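Local coordinates for protein monomethylamine methyltransferase mtmB1 (Methanosarcina barkeri, PDB 1NTH) that catalyses the transfer of the methyl group of monomethylamine to the corrinoid cofactor of its partner protein MtmC, a step of methanogenesis from methylamine, at residues 119-124 against 390-395; 328-334 against 361-367. All coordinates share one frame; numbering follows the deposited sequence.

Interaction 1 (119-124 against 390-395); sequences GDKAKP and ARATAG
Ala-390 meets the loop 119-124 with its methyl group: CB sits 4.0 Å from CG of the Pro-124 ring, and Lys-123 CE passes beside the same methyl and then Arg-391, where it comes within 4.1 Å of Arg-391 CB. The lysine reaches this point fully extended, with CG anti to the backbone N (chi1 -178°), whereas the arginine chain bends at chi3. Their like charges stay 4.9 Å apart between Lys-123 NZ and Arg-391 NH1, bridged by a water that accepts from both and lies in the guanidinium plane at its edge; Glu-152 forms salt bridges with both and probably offsets their charges, and Arg-391 NH2 also bonds Phe-458 O. One turn on, past the end of the helix, Ala-394 presses its CB against the loop backbone, 3.4 Å from Lys-121 O. A second water donates to that same carbonyl and, weakly, to Ala-394 O. Gly-395 N then gives a weak hydrogen bond to Asp-120 O at 3.1 Å. Gly-395 has a positive phi of 86°, where a CB would be jammed against the preceding carbonyl. Asp-120 OD2 accepts from Ala-122 N, forming an Asx turn; the C-terminal end of helix 380-393 rests against it, just before strand 125-128 of the TIM barrel.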
loop_
_atom_site.group_PDB
_atom_site.type_symbol
_atom_site.label_atom_id
_atom_site.label_comp_id
_atom_site.label_asym_id
_atom_site.label_seq_id
_atom_site.Cartn_x
_atom_site.Cartn_y
_atom_site.Cartn_z
ATOM N N GLY A 119 36.296 -18.004 -7.414
ATOM C CA GLY A 119 36.434 -19.100 -6.466
ATOM C C GLY A 119 35.714 -18.909 -5.140
ATOM O O GLY A 119 35.975 -19.626 -4.174
ATOM N N ASP A 120 34.795 -17.950 -5.095
ATOM C CA ASP A 120 34.045 -17.647 -3.876
ATOM C C ASP A 120 33.358 -18.869 -3.263
ATOM O O ASP A 120 32.812 -19.711 -3.976
ATOM C CB ASP A 120 33.003 -16.570 -4.186
ATOM C CG ASP A 120 32.607 -15.767 -2.967
ATOM O OD1 ASP A 120 32.664 -14.523 -3.040
ATOM O OD2 ASP A 120 32.237 -16.373 -1.939
ATOM N N LYS A 121 33.387 -18.953 -1.934
ATOM C CA LYS A 121 32.751 -20.054 -1.210
ATOM C C LYS A 121 31.231 -19.916 -1.276
ATOM O O LYS A 121 30.500 -20.901 -1.160
ATOM C CB LYS A 121 33.176 -20.045 0.261
ATOM C CG LYS A 121 34.652 -20.289 0.517
ATOM C CD LYS A 121 35.028 -21.750 0.359
ATOM C CE LYS A 121 36.474 -21.982 0.780
ATOM N NZ LYS A 121 36.863 -23.415 0.686
ATOM N N ALA A 122 30.756 -18.687 -1.446
ATOM C CA ALA A 122 29.321 -18.436 -1.524
ATOM C C ALA A 122 28.766 -18.924 -2.855
ATOM O O ALA A 122 29.429 -18.845 -3.886
ATOM C CB ALA A 122 29.039 -16.948 -1.357
ATOM N N LYS A 123 27.542 -19.432 -2.820
ATOM C CA LYS A 123 26.881 -19.937 -4.017
ATOM C C LYS A 123 26.188 -18.801 -4.768
ATOM O O LYS A 123 25.639 -17.882 -4.162
ATOM C CB LYS A 123 25.842 -20.989 -3.620
ATOM C CG LYS A 123 25.108 -21.644 -4.777
ATOM C CD LYS A 123 23.992 -22.546 -4.256
ATOM C CE LYS A 123 23.298 -23.295 -5.388
ATOM N NZ LYS A 123 22.126 -24.077 -4.891
ATOM N N PRO A 124 26.229 -18.830 -6.104
ATOM C CA PRO A 124 25.554 -17.750 -6.825
ATOM C C PRO A 124 24.042 -17.935 -6.745
ATOM O O PRO A 124 23.553 -18.986 -6.321
ATOM C CB PRO A 124 26.084 -17.898 -8.253
ATOM C CG PRO A 124 26.396 -19.353 -8.356
ATOM C CD PRO A 124 27.036 -19.655 -7.021
ATOM N N ALA A 390 26.431 -25.708 -9.073
ATOM C CA ALA A 390 26.956 -24.453 -8.546
ATOM C C ALA A 390 27.381 -24.656 -7.092
ATOM O O ALA A 390 28.430 -24.172 -6.667
ATOM C CB ALA A 390 25.898 -23.352 -8.642
ATOM N N ARG A 391 26.562 -25.373 -6.328
ATOM C CA ARG A 391 26.880 -25.638 -4.931
ATOM C C ARG A 391 28.174 -26.444 -4.835
ATOM O O ARG A 391 29.044 -26.146 -4.018
ATOM C CB ARG A 391 25.751 -26.423 -4.257
ATOM C CG ARG A 391 26.010 -26.700 -2.783
ATOM C CD ARG A 391 24.953 -27.619 -2.178
ATOM N NE ARG A 391 25.015 -28.967 -2.732
ATOM C CZ ARG A 391 24.086 -29.497 -3.522
ATOM N NH1 ARG A 391 23.014 -28.792 -3.857
ATOM N NH2 ARG A 391 24.231 -30.735 -3.975
ATOM N N ALA A 392 28.292 -27.464 -5.679
ATOM C CA ALA A 392 29.473 -28.320 -5.689
ATOM C C ALA A 392 30.747 -27.579 -6.093
ATOM O O ALA A 392 31.830 -27.862 -5.582
ATOM C CB ALA A 392 29.243 -29.502 -6.627
ATOM N N THR A 393 30.610 -26.624 -7.009
ATOM C CA THR A 393 31.748 -25.852 -7.504
ATOM C C THR A 393 32.230 -24.754 -6.557
ATOM O O THR A 393 33.422 -24.452 -6.502
ATOM C CB THR A 393 31.404 -25.205 -8.865
ATOM O OG1 THR A 393 31.015 -26.227 -9.789
ATOM C CG2 THR A 393 32.606 -24.457 -9.430
ATOM N N ALA A 394 31.305 -24.154 -5.815
ATOM C CA ALA A 394 31.658 -23.078 -4.896
ATOM C C ALA A 394 32.789 -23.463 -3.944
ATOM O O ALA A 394 32.730 -24.495 -3.279
ATOM C CB ALA A 394 30.426 -22.647 -4.097
ATOM N N GLY A 395 33.825 -22.630 -3.898
ATOM C CA GLY A 395 34.944 -22.883 -3.011
ATOM C C GLY A 395 36.050 -23.784 -3.534
ATOM O O GLY A 395 37.110 -23.880 -2.914
HETATM O O HOH W 1 31.471 -23.301 -0.463
HETATM O O HOH W 2 22.234 -26.208 -3.188
#

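Interaction 2 (328-334 against 361-367); sequences ILSGNQY and REILSGV
Two flat groups, the Arg-361 guanidinium and the Tyr-334 ring, lie across the contact between 328-334 and 361-367. Over one face of the Arg-361 guanidinium lies Asn-332 CB, 4.0 Å from NE, while Ser-330 OG approaches obliquely and takes a weak hydrogen bond from NH1. The arginine chain folds back at chi2 (-72°), which carries its head over 330-332; beyond the two segments, NH2 forms a salt bridge with Asp-296 and NH1 bonds His-282. A methionine in place of Arg-361 would probably leave Asp-296 without its charged mate and Ser-330 OG without this donor. The Tyr-334 ring has Asn-332 O in plane at its edge; Leu-364, Ser-365 O and Val-367 approach obliquely, with Tyr-334 OH 3.6 Å from Leu-364 CD2. The carboxylate of Glu-362 receives Ser-330 N on the anti side of OE1, 2.7 Å away, nearly straight but 25° out of the carboxylate plane, while OE2 takes Arg-116 N. Strands 330-333 and 363-366 are neighbouring parallel strands of the TIM barrel, joined by helix 343-359 in a beta-alpha-beta crossover. Ser-330 O accepts from both Glu-362 N and Ile-363 N; farther along, Ser-365 N reaches Asn-332 O at 2.9 Å and Tyr-334 N reaches Ser-365 O at 3.0 Å. Asn-332 and Leu-364 project to the face covered by helices 309-325 and 343-359, where Asn-332 ND2 bonds Asp-356. Gln-333 and Ser-365 point to the other face: Ser-365 OG, anti to its own N (chi1 -162°), bonds Gln-127 and the pyrrolysine at position 202. A cis peptide precedes Val-367, whose CG1 packs 4.1 Å from Tyr-334 CB.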
loop_
_atom_site.group_PDB
_atom_site.type_symbol
_atom_site.label_atom_id
_atom_site.label_comp_id
_atom_site.label_asym_id
_atom_site.label_seq_id
_atom_site.Cartn_x
_atom_site.Cartn_y
_atom_site.Cartn_z
ATOM N N ILE A 328 31.051 -4.486 -10.437
ATOM C CA ILE A 328 29.893 -4.730 -11.291
ATOM C C ILE A 328 29.289 -6.107 -11.026
ATOM O O ILE A 328 29.986 -7.117 -11.089
ATOM C CB ILE A 328 30.279 -4.647 -12.791
ATOM C CG1 ILE A 328 30.733 -3.224 -13.129
ATOM C CG2 ILE A 328 29.089 -5.043 -13.665
ATOM C CD1 ILE A 328 31.261 -3.068 -14.555
ATOM N N LEU A 329 27.994 -6.143 -10.730
ATOM C CA LEU A 329 27.303 -7.407 -10.482
ATOM C C LEU A 329 26.931 -8.004 -11.836
ATOM O O LEU A 329 26.482 -7.284 -12.729
ATOM C CB LEU A 329 26.046 -7.165 -9.639
ATOM C CG LEU A 329 26.323 -6.597 -8.241
ATOM C CD1 LEU A 329 25.007 -6.154 -7.597
ATOM C CD2 LEU A 329 27.026 -7.645 -7.390
ATOM N N SER A 330 27.112 -9.312 -11.997
ATOM C CA SER A 330 26.810 -9.929 -13.286
ATOM C C SER A 330 26.276 -11.352 -13.228
ATOM O O SER A 330 26.269 -12.000 -12.183
ATOM C CB SER A 330 28.065 -9.923 -14.159
ATOM O OG SER A 330 28.994 -10.882 -13.687
ATOM N N GLY A 331 25.831 -11.834 -14.380
ATOM C CA GLY A 331 25.315 -13.183 -14.464
ATOM C C GLY A 331 25.592 -13.714 -15.852
ATOM O O GLY A 331 26.119 -12.989 -16.699
ATOM N N ASN A 332 25.259 -14.977 -16.087
ATOM C CA ASN A 332 25.453 -15.576 -17.404
ATOM C C ASN A 332 24.204 -16.385 -17.737
ATOM O O ASN A 332 23.552 -16.928 -16.841
ATOM C CB ASN A 332 26.702 -16.464 -17.420
ATOM C CG ASN A 332 27.230 -16.698 -18.832
ATOM O OD1 ASN A 332 26.734 -16.107 -19.794
ATOM N ND2 ASN A 332 28.238 -17.553 -18.960
ATOM N N GLN A 333 23.873 -16.453 -19.027
ATOM C CA GLN A 333 22.690 -17.161 -19.507
ATOM C C GLN A 333 23.068 -18.474 -20.192
ATOM O O GLN A 333 24.122 -18.581 -20.817
ATOM C CB GLN A 333 21.880 -16.276 -20.456
ATOM C CG GLN A 333 22.681 -15.626 -21.556
ATOM C CD GLN A 333 21.866 -14.619 -22.343
ATOM O OE1 GLN A 333 20.990 -14.983 -23.122
ATOM N NE2 GLN A 333 22.145 -13.344 -22.133
ATOM N N TYR A 334 22.186 -19.461 -20.067
ATOM C CA TYR A 334 22.416 -20.821 -20.564
ATOM C C TYR A 334 21.677 -21.285 -21.820
ATOM O O TYR A 334 20.448 -21.360 -21.828
ATOM C CB TYR A 334 22.093 -21.806 -19.431
ATOM C CG TYR A 334 23.007 -21.694 -18.231
ATOM C CD1 TYR A 334 23.182 -20.476 -17.564
ATOM C CD2 TYR A 334 23.741 -22.795 -17.794
ATOM C CE1 TYR A 334 24.075 -20.361 -16.501
ATOM C CE2 TYR A 334 24.630 -22.694 -16.734
ATOM C CZ TYR A 334 24.800 -21.474 -16.095
ATOM O OH TYR A 334 25.726 -21.366 -15.086
ATOM N N ARG A 361 30.448 -15.308 -11.082
ATOM C CA ARG A 361 29.135 -14.775 -11.454
ATOM C C ARG A 361 28.229 -14.725 -10.232
ATOM O O ARG A 361 28.262 -15.624 -9.393
ATOM C CB ARG A 361 28.467 -15.652 -12.518
ATOM C CG ARG A 361 29.163 -15.676 -13.866
ATOM C CD ARG A 361 28.992 -14.370 -14.632
ATOM N NE ARG A 361 29.731 -14.417 -15.891
ATOM C CZ ARG A 361 29.848 -13.404 -16.743
ATOM N NH1 ARG A 361 29.267 -12.239 -16.490
ATOM N NH2 ARG A 361 30.574 -13.551 -17.845
ATOM N N GLU A 362 27.419 -13.675 -10.131
ATOM C CA GLU A 362 26.500 -13.552 -9.007
ATOM C C GLU A 362 25.180 -14.254 -9.301
ATOM O O GLU A 362 24.507 -14.727 -8.386
ATOM C CB GLU A 362 26.215 -12.082 -8.690
ATOM C CG GLU A 362 27.320 -11.348 -7.943
ATOM C CD GLU A 362 28.517 -11.001 -8.806
ATOM O OE1 GLU A 362 28.340 -10.760 -10.019
ATOM O OE2 GLU A 362 29.639 -10.948 -8.262
ATOM N N ILE A 363 24.812 -14.319 -10.578
ATOM C CA ILE A 363 23.557 -14.940 -10.980
ATOM C C ILE A 363 23.712 -15.894 -12.167
ATOM O O ILE A 363 24.424 -15.595 -13.126
ATOM C CB ILE A 363 22.519 -13.857 -11.367
ATOM C CG1 ILE A 363 22.251 -12.937 -10.168
ATOM C CG2 ILE A 363 21.227 -14.516 -11.843
ATOM C CD1 ILE A 363 21.378 -11.730 -10.500
ATOM N N LEU A 364 23.050 -17.044 -12.085
ATOM C CA LEU A 364 23.056 -18.033 -13.163
ATOM C C LEU A 364 21.624 -18.035 -13.694
ATOM O O LEU A 364 20.689 -18.334 -12.950
ATOM C CB LEU A 364 23.409 -19.425 -12.625
ATOM C CG LEU A 364 24.658 -19.539 -11.750
ATOM C CD1 LEU A 364 24.916 -21.010 -11.428
ATOM C CD2 LEU A 364 25.847 -18.935 -12.472
ATOM N N SER A 365 21.447 -17.703 -14.970
ATOM C CA SER A 365 20.111 -17.638 -15.564
ATOM C C SER A 365 19.932 -18.717 -16.639
ATOM O O SER A 365 20.432 -18.579 -17.756
ATOM C CB SER A 365 19.898 -16.241 -16.168
ATOM O OG SER A 365 18.526 -15.959 -16.390
ATOM N N GLY A 366 19.216 -19.786 -16.294
ATOM C CA GLY A 366 18.999 -20.878 -17.234
ATOM C C GLY A 366 17.750 -21.682 -16.922
ATOM O O GLY A 366 17.076 -21.407 -15.934
ATOM N N VAL A 367 17.451 -22.713 -17.712
ATOM C CA VAL A 367 18.273 -23.138 -18.843
ATOM C C VAL A 367 17.446 -23.172 -20.129
ATOM O O VAL A 367 16.389 -23.799 -20.174
ATOM C CB VAL A 367 18.833 -24.557 -18.579
ATOM C CG1 VAL A 367 19.605 -25.057 -19.789
ATOM C CG2 VAL A 367 19.716 -24.544 -17.333
HETATM O O HOH W 3 30.464 -9.996 -11.345
#

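Overall arrangement
From the N terminus, the chain first passes 119-124, the loop leading into strand 125-128. It then runs through the barrel strands and helices to strand 330-333, crosses by helix 343-359 to strand 363-366, and there closes the short loop of interaction 2. Helix 380-393 follows, and its end returns to 119-124, closing the much longer loop of interaction 1. The shorter closure therefore lies wholly within the longer, and the two do not cross. Their centres are 13 Å apart: one is in the barrel wall, the other near the surface. They meet where Pro-124 and Ala-390 pack on Leu-364, tying helix 380-393 and the 119-124 loop to strand 363-366.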